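Local atomic coordinates of FAD-dependent pyridine nucleotide-disulphide oxidoreductase (Desulfovibrio vulgaris, PDB entry 3IWA), a protein that probably uses FAD to carry electrons from a reduced pyridine nucleotide to a disulphide or a related acceptor. Residues V391-R394 / P395-R398. Numbering follows the deposited sequence.
Sequences VVDR and PTRR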
loop_
_atom_site.group_PDB
_atom_site.type_symbol
_atom_site.label_atom_id
_atom_site.label_comp_id
_atom_site.label_asym_id
_atom_site.label_seq_id
_atom_site.Cartn_x
_atom_site.Cartn_y
_atom_site.Cartn_z
ATOM N N VAL A 391 -1.590 -5.201 15.127
ATOM C CA VAL A 391 -0.995 -6.028 16.172
ATOM C C VAL A 391 0.319 -5.452 16.556
ATOM O O VAL A 391 1.188 -5.286 15.730
ATOM C CB VAL A 391 -0.830 -7.509 15.731
ATOM C CG1 VAL A 391 -0.362 -8.326 16.869
ATOM C CG2 VAL A 391 -2.150 -8.084 15.205
ATOM N N VAL A 392 0.481 -5.153 17.839
ATOM C CA VAL A 392 1.587 -4.323 18.316
ATOM C C VAL A 392 2.309 -4.982 19.476
ATOM O O VAL A 392 1.674 -5.470 20.411
ATOM C CB VAL A 392 1.043 -2.959 18.800
ATOM C CG1 VAL A 392 2.154 -2.115 19.375
ATOM C CG2 VAL A 392 0.328 -2.243 17.670
ATOM N N ASP A 393 3.634 -4.970 19.451
ATOM C CA ASP A 393 4.381 -5.431 20.579
ATOM C C ASP A 393 4.496 -4.322 21.626
ATOM O O ASP A 393 5.054 -3.285 21.327
ATOM C CB ASP A 393 5.788 -5.831 20.161
ATOM C CG ASP A 393 6.589 -6.430 21.316
ATOM O OD1 ASP A 393 5.990 -7.224 22.062
ATOM O OD2 ASP A 393 7.793 -6.130 21.458
ATOM N N ARG A 394 4.024 -4.553 22.849
ATOM C CA ARG A 394 4.083 -3.515 23.900
ATOM C C ARG A 394 5.453 -2.892 24.157
ATOM O O ARG A 394 5.604 -1.681 24.022
ATOM C CB ARG A 394 3.490 -3.998 25.229
ATOM C CG ARG A 394 2.015 -3.656 25.419
ATOM C CD ARG A 394 1.577 -3.708 26.900
ATOM N NE ARG A 394 0.189 -4.162 26.988
ATOM C CZ ARG A 394 -0.891 -3.367 27.023
ATOM N NH1 ARG A 394 -0.783 -2.033 27.013
ATOM N NH2 ARG A 394 -2.111 -3.921 27.090
ATOM N N PRO A 395 6.453 -3.695 24.533
ATOM C CA PRO A 395 7.740 -3.081 24.908
ATOM C C PRO A 395 8.566 -2.398 23.822
ATOM O O PRO A 395 9.376 -1.511 24.123
ATOM C CB PRO A 395 8.559 -4.251 25.475
ATOM C CG PRO A 395 7.709 -5.498 25.308
ATOM C CD PRO A 395 6.310 -5.067 25.047
ATOM N N THR A 396 8.438 -2.838 22.584
ATOM C CA THR A 396 9.224 -2.247 21.488
ATOM C C THR A 396 8.403 -1.231 20.699
ATOM O O THR A 396 8.947 -0.430 19.966
ATOM C CB THR A 396 9.644 -3.332 20.514
ATOM O OG1 THR A 396 8.461 -3.993 20.023
ATOM C CG2 THR A 396 10.575 -4.346 21.220
ATOM N N ARG A 397 7.088 -1.309 20.856
ATOM C CA ARG A 397 6.136 -0.608 20.023
ATOM C C ARG A 397 6.188 -1.078 18.550
ATOM O O ARG A 397 5.751 -0.366 17.677
ATOM C CB ARG A 397 6.327 0.913 20.125
ATOM C CG ARG A 397 6.229 1.469 21.530
ATOM C CD ARG A 397 6.561 2.998 21.580
ATOM N NE ARG A 397 5.474 3.841 21.065
ATOM C CZ ARG A 397 4.399 4.227 21.762
ATOM N NH1 ARG A 397 4.205 3.846 23.033
ATOM N NH2 ARG A 397 3.486 4.995 21.193
ATOM N N ARG A 398 6.705 -2.270 18.278
ATOM C CA ARG A 398 6.795 -2.759 16.882
ATOM C C ARG A 398 5.425 -3.201 16.437
ATOM O O ARG A 398 4.650 -3.737 17.233
ATOM C CB ARG A 398 7.710 -3.938 16.747
ATOM C CG ARG A 398 9.124 -3.606 16.513
ATOM C CD ARG A 398 9.921 -4.901 16.261
ATOM N NE ARG A 398 9.466 -5.607 15.066
ATOM C CZ ARG A 398 9.477 -6.932 14.905
ATOM N NH1 ARG A 398 9.900 -7.737 15.871
ATOM N NH2 ARG A 398 9.038 -7.456 13.766
#
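Asp393 and Thr396 meet through two torsions: Asp393 holds CG anti to its backbone N (chi1 -176°), which carries the carboxylate to the Thr396 hydroxyl, and Thr396 sets OG1 between its own N and carbonyl carbon (chi1 58°), facing back to the strand. The two side chains cross at about a right angle, and Thr396 OG1 donates to Asp393 OD2 over 2.7 Å, entering on the anti lone pair, the one turned from OD1. The methyl CG2 of Thr396 lies against the same oxygen, 3.3 Å from Asp393 OD2. The other carboxylate oxygen, Asp393 OD1, packs against the proline ring, 3.7 Å from Pro395 CD. The hydroxyl works twice: Thr396 OG1 also accepts from Arg398 N at 3.0 Å, forming an ST turn. Two backbone bonds, one of them weak, close the loop. Asp393 N donates to Arg398 O at 2.7 Å in a nearly straight bond, and Arg397 N reaches Asp393 O only weakly, at 2.9 Å with a bent N-H...O angle of 123°. Arg398 O also takes a CA-H...O contact from Val392 CA at 3.3 Å. Arg397 takes a positive phi as the chain turns back toward strand 399-406. The whole is the hairpin connection between antiparallel strands 386-393 and 399-406 in the dimerisation domain. Helix 449-461 packs on one side, touching Val392 and Arg397, whose NH2 makes a salt bridge with Asp458; Arg398 NH2 bonds to the carbonyl oxygen of Val302. Chemically, one carboxylate oxygen orients a hydroxyl that in turn holds a backbone N-H, a chain of two hydrogen bonds from Arg398 N through Thr396 OG1 to Asp393 OD2 that ties the turn's side chains to its backbone; the donated hydroxyl hydrogen would be expected to stabilise the buried aspartate's negative charge.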